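Local coordinates for endoglucanase (Thermotoga maritima, PDB 1VHO), which is probably a metal-dependent aminopeptidase of the M42 family, expected to bind two divalent metal cations per subunit, at residues Ala66-Val78 / Val147-Ala159. Numbering follows the deposited sequence.
Sequences AHVDEIGFVVSKV and VRVGDIAVIDQTA
V75 packs its side chain against V147 and the turn R148-D151, just ahead of strand 152-155. Its CB lies 3.4 Å from R148 O, while CG2, set beside the backbone N by chi1 of 171°, meets V147 CG1 at 3.6 Å and also touches D151 CB. The V75 backbone is gripped twice: its N donates to D151 O and its O accepts from G150 N, both at 2.9 Å. G150 belongs to the type II turn R148-D151, closed by D151 N to R148 O; R148 N also donates to D151 OD2 from above the carboxylate plane. Cutting V75 back to an alanine is likely to leave V147 CG1 without its methyl partner and to uncover R148 O. Further along, F73 and A153 form a hydrogen-bonded pair, with F73 N 2.9 Å from A153 O, and their side chains share one face; F73 and V75 both touch L85 of strand 82-87. On the other face V74 CB meets I152 CD1 at 3.7 Å. The solvent side is looser: V78 CG2 comes only within 4.4 Å of V149 CG2, both residues exposed. Beyond G72 the chains diverge, and a water bonds E70 OE1, I71 O and I155 N. E70 also pairs with R174 and K169 and accepts from G19 N. This is a strand pair inside the small antiparallel beta domain typical of M42 peptidases, joined through 68-72 to H67, a predicted zinc ligand.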
ATOM      1  N   ALA A  66      -4.087   5.593  -3.684  1.00 14.31           N
ATOM      2  CA  ALA A  66      -3.447   4.403  -3.082  1.00 15.23           C
ATOM      3  C   ALA A  66      -2.999   4.725  -1.650  1.00 17.87           C
ATOM      4  O   ALA A  66      -2.693   5.897  -1.381  1.00 17.65           O
ATOM      5  CB  ALA A  66      -2.231   3.988  -3.914  1.00 14.33           C
ATOM      6  N   HIS A  67      -3.056   3.757  -0.751  1.00 17.71           N
ATOM      7  CA  HIS A  67      -2.564   3.981   0.620  1.00 19.88           C
ATOM      8  C   HIS A  67      -1.031   3.770   0.594  1.00 21.44           C
ATOM      9  O   HIS A  67      -0.520   3.056  -0.291  1.00 18.37           O
ATOM     10  CB  HIS A  67      -3.151   2.939   1.575  1.00 19.34           C
ATOM     11  CG  HIS A  67      -4.623   2.954   1.763  1.00 23.61           C
ATOM     12  ND1 HIS A  67      -5.240   3.780   2.691  1.00 26.53           N
ATOM     13  CD2 HIS A  67      -5.617   2.232   1.166  1.00 24.08           C
ATOM     14  CE1 HIS A  67      -6.539   3.571   2.664  1.00 26.84           C
ATOM     15  NE2 HIS A  67      -6.787   2.639   1.758  1.00 31.17           N
ATOM     16  N   VAL A  68      -0.313   4.252   1.608  1.00 19.48           N
ATOM     17  CA  VAL A  68       1.147   4.104   1.579  1.00 20.00           C
ATOM     18  C   VAL A  68       1.735   3.445   2.818  1.00 17.69           C
ATOM     19  O   VAL A  68       2.905   3.018   2.738  1.00 17.18           O
ATOM     20  CB  VAL A  68       1.905   5.436   1.406  1.00 21.40           C
ATOM     21  CG1 VAL A  68       1.465   6.238   0.179  1.00 23.20           C
ATOM     22  CG2 VAL A  68       1.777   6.322   2.629  1.00 26.00           C
ATOM     23  N   ASP A  69       0.984   3.397   3.928  1.00 16.95           N
ATOM     24  CA  ASP A  69       1.559   2.864   5.157  1.00 17.80           C
ATOM     25  C   ASP A  69       1.692   1.375   5.246  1.00 18.19           C
ATOM     26  O   ASP A  69       1.327   0.562   4.366  1.00 17.34           O
ATOM     27  CB  ASP A  69       0.767   3.425   6.387  1.00 17.38           C
ATOM     28  CG  ASP A  69      -0.611   2.811   6.554  1.00 24.99           C
ATOM     29  OD1 ASP A  69      -1.126   2.195   5.592  1.00 27.47           O
ATOM     30  OD2 ASP A  69      -1.264   2.915   7.617  1.00 21.83           O
ATOM     31  N   GLU A  70       2.275   0.942   6.365  1.00 16.14           N
ATOM     32  CA  GLU A  70       2.449  -0.465   6.689  1.00 16.04           C
ATOM     33  C   GLU A  70       2.243  -0.631   8.197  1.00 17.14           C
ATOM     34  O   GLU A  70       2.275   0.353   8.947  1.00 17.45           O
ATOM     35  CB  GLU A  70       3.848  -1.007   6.352  1.00 12.17           C
ATOM     36  CG  GLU A  70       4.973  -0.280   7.175  1.00 13.86           C
ATOM     37  CD  GLU A  70       6.318  -0.588   6.505  1.00 15.89           C
ATOM     38  OE1 GLU A  70       6.920  -1.653   6.801  1.00 15.19           O
ATOM     39  OE2 GLU A  70       6.785   0.194   5.663  1.00 13.82           O
ATOM     40  N   ILE A  71       2.141  -1.859   8.636  1.00 17.44           N
ATOM     41  CA  ILE A  71       1.950  -2.078  10.071  1.00 20.07           C
ATOM     42  C   ILE A  71       3.239  -1.744  10.811  1.00 19.25           C
ATOM     43  O   ILE A  71       4.380  -1.793  10.330  1.00 16.41           O
ATOM     44  CB  ILE A  71       1.490  -3.502  10.374  1.00 26.88           C
ATOM     45  CG1 ILE A  71       2.574  -4.511  10.073  1.00 26.96           C
ATOM     46  CG2 ILE A  71       0.201  -3.821   9.594  1.00 26.97           C
ATOM     47  CD1 ILE A  71       3.018  -5.249  11.335  1.00 33.09           C
ATOM     48  N   GLY A  72       3.006  -1.339  12.060  1.00 16.67           N
ATOM     49  CA  GLY A  72       4.128  -0.988  12.919  1.00 19.16           C
ATOM     50  C   GLY A  72       3.686  -1.230  14.385  1.00 19.14           C
ATOM     51  O   GLY A  72       2.494  -1.494  14.663  1.00 20.20           O
ATOM     52  N   PHE A  73       4.663  -1.165  15.245  1.00 17.03           N
ATOM     53  CA  PHE A  73       4.447  -1.347  16.690  1.00 16.19           C
ATOM     54  C   PHE A  73       5.224  -0.261  17.437  1.00 17.22           C
ATOM     55  O   PHE A  73       6.230   0.264  16.954  1.00 16.97           O
ATOM     56  CB  PHE A  73       5.048  -2.703  17.179  1.00 15.82           C
ATOM     57  CG  PHE A  73       4.553  -3.907  16.452  1.00 19.20           C
ATOM     58  CD1 PHE A  73       3.439  -4.595  16.862  1.00 22.26           C
ATOM     59  CD2 PHE A  73       5.248  -4.366  15.328  1.00 21.70           C
ATOM     60  CE1 PHE A  73       2.978  -5.720  16.169  1.00 27.31           C
ATOM     61  CE2 PHE A  73       4.773  -5.461  14.619  1.00 26.58           C
ATOM     62  CZ  PHE A  73       3.660  -6.165  15.045  1.00 25.02           C
ATOM     63  N   VAL A  74       4.738   0.067  18.632  1.00 15.42           N
ATOM     64  CA  VAL A  74       5.453   1.019  19.471  1.00 15.16           C
ATOM     65  C   VAL A  74       5.823   0.322  20.779  1.00 16.78           C
ATOM     66  O   VAL A  74       5.032  -0.526  21.240  1.00 18.73           O
ATOM     67  CB  VAL A  74       4.571   2.279  19.752  1.00 18.43           C
ATOM     68  CG1 VAL A  74       3.253   1.898  20.411  1.00 17.77           C
ATOM     69  CG2 VAL A  74       5.375   3.252  20.599  1.00 16.06           C
ATOM     70  N   VAL A  75       6.982   0.602  21.334  1.00 16.68           N
ATOM     71  CA  VAL A  75       7.353  -0.016  22.617  1.00 18.08           C
ATOM     72  C   VAL A  75       6.456   0.715  23.663  1.00 19.05           C
ATOM     73  O   VAL A  75       6.534   1.949  23.723  1.00 20.57           O
ATOM     74  CB  VAL A  75       8.825   0.203  22.947  1.00 20.77           C
ATOM     75  CG1 VAL A  75       9.151  -0.245  24.361  1.00 19.63           C
ATOM     76  CG2 VAL A  75       9.686  -0.600  21.931  1.00 22.09           C
ATOM     77  N   SER A  76       5.589  -0.016  24.319  1.00 21.43           N
ATOM     78  CA  SER A  76       4.699   0.662  25.277  1.00 24.24           C
ATOM     79  C   SER A  76       5.172   0.499  26.707  1.00 27.74           C
ATOM     80  O   SER A  76       4.771   1.271  27.573  1.00 26.01           O
ATOM     81  CB  SER A  76       3.298   0.049  25.140  1.00 23.89           C
ATOM     82  OG  SER A  76       3.420  -1.349  25.304  1.00 27.56           O
ATOM     83  N   LYS A  77       6.023  -0.488  26.958  1.00 27.19           N
ATOM     84  CA  LYS A  77       6.463  -0.738  28.324  1.00 32.41           C
ATOM     85  C   LYS A  77       7.774  -1.492  28.344  1.00 33.43           C
ATOM     86  O   LYS A  77       7.981  -2.377  27.499  1.00 30.65           O
ATOM     87  CB  LYS A  77       5.352  -1.600  28.965  1.00 35.41           C
ATOM     88  CG  LYS A  77       5.587  -2.046  30.382  1.00 43.81           C
ATOM     89  CD  LYS A  77       4.327  -2.683  30.985  1.00 45.08           C
ATOM     90  CE  LYS A  77       3.945  -3.933  30.213  1.00 49.98           C
ATOM     91  NZ  LYS A  77       3.148  -4.901  31.021  1.00 50.85           N
ATOM     92  N   VAL A  78       8.665  -1.052  29.225  1.00 34.63           N
ATOM     93  CA  VAL A  78       9.949  -1.732  29.377  1.00 38.67           C
ATOM     94  C   VAL A  78      10.022  -2.253  30.818  1.00 40.90           C
ATOM     95  O   VAL A  78      10.183  -1.429  31.713  1.00 41.38           O
ATOM     96  CB  VAL A  78      11.141  -0.844  29.045  1.00 39.29           C
ATOM     97  CG1 VAL A  78      12.454  -1.446  29.550  1.00 44.13           C
ATOM     98  CG2 VAL A  78      11.241  -0.611  27.540  1.00 41.41           C
ATOM     99  N   VAL A 147      16.501   0.287  24.081  1.00 39.20           N
ATOM    100  CA  VAL A 147      15.239   0.365  23.381  1.00 36.51           C
ATOM    101  C   VAL A 147      14.417   1.180  24.396  1.00 35.96           C
ATOM    102  O   VAL A 147      14.745   1.014  25.601  1.00 36.40           O
ATOM    103  CB  VAL A 147      14.641  -0.959  22.990  1.00 38.51           C
ATOM    104  CG1 VAL A 147      13.121  -0.922  22.902  1.00 39.67           C
ATOM    105  CG2 VAL A 147      15.166  -1.444  21.628  1.00 37.58           C
ATOM    106  N   ARG A 148      13.610   2.133  23.995  1.00 32.12           N
ATOM    107  CA  ARG A 148      12.865   2.921  24.975  1.00 30.92           C
ATOM    108  C   ARG A 148      11.384   2.969  24.631  1.00 28.45           C
ATOM    109  O   ARG A 148      10.976   2.789  23.489  1.00 24.58           O
ATOM    110  CB  ARG A 148      13.328   4.385  24.981  1.00 34.57           C
ATOM    111  CG  ARG A 148      14.725   4.685  25.469  1.00 38.81           C
ATOM    112  CD  ARG A 148      15.395   5.686  24.542  1.00 44.93           C
ATOM    113  NE  ARG A 148      14.689   6.946  24.377  1.00 48.12           N
ATOM    114  CZ  ARG A 148      14.417   7.552  23.229  1.00 48.95           C
ATOM    115  NH1 ARG A 148      14.763   7.035  22.056  1.00 44.46           N
ATOM    116  NH2 ARG A 148      13.785   8.726  23.213  1.00 50.79           N
ATOM    117  N   VAL A 149      10.605   3.344  25.653  1.00 25.12           N
ATOM    118  CA  VAL A 149       9.175   3.508  25.450  1.00 25.16           C
ATOM    119  C   VAL A 149       9.039   4.531  24.324  1.00 22.89           C
ATOM    120  O   VAL A 149       9.775   5.513  24.360  1.00 23.82           O
ATOM    121  CB  VAL A 149       8.488   3.962  26.750  1.00 26.65           C
ATOM    122  CG1 VAL A 149       7.103   4.527  26.473  1.00 28.32           C
ATOM    123  CG2 VAL A 149       8.346   2.740  27.686  1.00 24.73           C
ATOM    124  N   GLY A 150       8.182   4.283  23.325  1.00 20.63           N
ATOM    125  CA  GLY A 150       8.079   5.270  22.241  1.00 19.03           C
ATOM    126  C   GLY A 150       8.850   4.856  20.982  1.00 18.97           C
ATOM    127  O   GLY A 150       8.561   5.415  19.907  1.00 16.30           O
ATOM    128  N   ASP A 151       9.736   3.872  21.088  1.00 17.52           N
ATOM    129  CA  ASP A 151      10.498   3.447  19.892  1.00 19.26           C
ATOM    130  C   ASP A 151       9.522   2.703  18.969  1.00 17.70           C
ATOM    131  O   ASP A 151       8.643   2.005  19.454  1.00 15.72           O
ATOM    132  CB  ASP A 151      11.701   2.588  20.281  1.00 19.75           C
ATOM    133  CG  ASP A 151      12.856   3.477  20.809  1.00 18.11           C
ATOM    134  OD1 ASP A 151      12.878   4.693  20.581  1.00 20.25           O
ATOM    135  OD2 ASP A 151      13.722   2.931  21.475  1.00 18.97           O
ATOM    136  N   ILE A 152       9.740   2.841  17.658  1.00 16.61           N
ATOM    137  CA  ILE A 152       8.805   2.231  16.692  1.00 14.83           C
ATOM    138  C   ILE A 152       9.473   1.047  15.978  1.00 16.26           C
ATOM    139  O   ILE A 152      10.603   1.150  15.554  1.00 16.38           O
ATOM    140  CB  ILE A 152       8.415   3.281  15.655  1.00 15.52           C
ATOM    141  CG1 ILE A 152       7.590   4.448  16.306  1.00 16.43           C
ATOM    142  CG2 ILE A 152       7.612   2.679  14.487  1.00 14.69           C
ATOM    143  CD1 ILE A 152       6.282   3.976  16.895  1.00 16.27           C
ATOM    144  N   ALA A 153       8.719  -0.027  15.815  1.00 17.71           N
ATOM    145  CA  ALA A 153       9.235  -1.217  15.134  1.00 16.22           C
ATOM    146  C   ALA A 153       8.404  -1.513  13.893  1.00 16.57           C
ATOM    147  O   ALA A 153       7.235  -1.158  13.849  1.00 16.20           O
ATOM    148  CB  ALA A 153       9.063  -2.432  16.080  1.00 16.59           C
ATOM    149  N   VAL A 154       9.045  -2.078  12.859  1.00 14.01           N
ATOM    150  CA  VAL A 154       8.299  -2.511  11.688  1.00 14.53           C
ATOM    151  C   VAL A 154       8.784  -3.953  11.417  1.00 15.92           C
ATOM    152  O   VAL A 154       9.760  -4.395  12.027  1.00 14.31           O
ATOM    153  CB  VAL A 154       8.554  -1.639  10.450  1.00 16.38           C
ATOM    154  CG1 VAL A 154       8.001  -0.202  10.683  1.00 17.18           C
ATOM    155  CG2 VAL A 154      10.058  -1.572  10.192  1.00 15.40           C
ATOM    156  N   ILE A 155       8.154  -4.635  10.486  1.00 15.07           N
ATOM    157  CA  ILE A 155       8.593  -5.988  10.116  1.00 14.97           C
ATOM    158  C   ILE A 155       9.948  -5.901   9.432  1.00 14.96           C
ATOM    159  O   ILE A 155      10.235  -5.031   8.604  1.00 14.11           O
ATOM    160  CB  ILE A 155       7.549  -6.566   9.115  1.00 15.15           C
ATOM    161  CG1 ILE A 155       6.270  -6.888   9.873  1.00 18.19           C
ATOM    162  CG2 ILE A 155       8.095  -7.813   8.417  1.00 15.92           C
ATOM    163  CD1 ILE A 155       6.433  -7.934  10.917  1.00 25.07           C
ATOM    164  N   ASP A 156      10.869  -6.800   9.822  1.00 13.26           N
ATOM    165  CA  ASP A 156      12.209  -6.784   9.243  1.00 16.00           C
ATOM    166  C   ASP A 156      12.247  -7.835   8.111  1.00 16.30           C
ATOM    167  O   ASP A 156      12.404  -8.998   8.405  1.00 14.89           O
ATOM    168  CB  ASP A 156      13.249  -7.105  10.302  1.00 14.76           C
ATOM    169  CG  ASP A 156      14.686  -7.056   9.855  1.00 19.52           C
ATOM    170  OD1 ASP A 156      15.021  -6.553   8.750  1.00 18.88           O
ATOM    171  OD2 ASP A 156      15.568  -7.557  10.590  1.00 19.11           O
ATOM    172  N   GLN A 157      11.980  -7.395   6.904  1.00 14.62           N
ATOM    173  CA  GLN A 157      11.946  -8.297   5.743  1.00 15.65           C
ATOM    174  C   GLN A 157      12.607  -7.628   4.538  1.00 13.43           C
ATOM    175  O   GLN A 157      12.255  -6.477   4.210  1.00 14.54           O
ATOM    176  CB  GLN A 157      10.484  -8.551   5.325  1.00 15.80           C
ATOM    177  CG  GLN A 157      10.310  -9.526   4.131  1.00 15.18           C
ATOM    178  CD  GLN A 157      10.663 -10.941   4.516  1.00 19.48           C
ATOM    179  OE1 GLN A 157      10.435 -11.413   5.632  1.00 20.78           O
ATOM    180  NE2 GLN A 157      11.216 -11.767   3.592  1.00 17.82           N
ATOM    181  N   THR A 158      13.462  -8.399   3.889  1.00 14.62           N
ATOM    182  CA  THR A 158      14.138  -7.882   2.670  1.00 16.87           C
ATOM    183  C   THR A 158      13.386  -8.497   1.482  1.00 15.64           C
ATOM    184  O   THR A 158      13.240  -9.721   1.439  1.00 16.20           O
ATOM    185  CB  THR A 158      15.592  -8.326   2.703  1.00 16.29           C
ATOM    186  OG1 THR A 158      16.231  -7.572   3.792  1.00 14.97           O
ATOM    187  CG2 THR A 158      16.353  -7.969   1.419  1.00 17.57           C
ATOM    188  N   ALA A 159      12.884  -7.665   0.577  1.00 14.56           N
ATOM    189  CA  ALA A 159      12.116  -8.205  -0.531  1.00 14.92           C
ATOM    190  C   ALA A 159      12.972  -9.057  -1.485  1.00 15.35           C
ATOM    191  O   ALA A 159      14.178  -8.787  -1.625  1.00 15.46           O
ATOM    192  CB  ALA A 159      11.477  -7.057  -1.321  1.00 15.27           C
TER
HETATM  193  O   HOH W   1       5.876  -3.380   8.800  1.00 15.75           O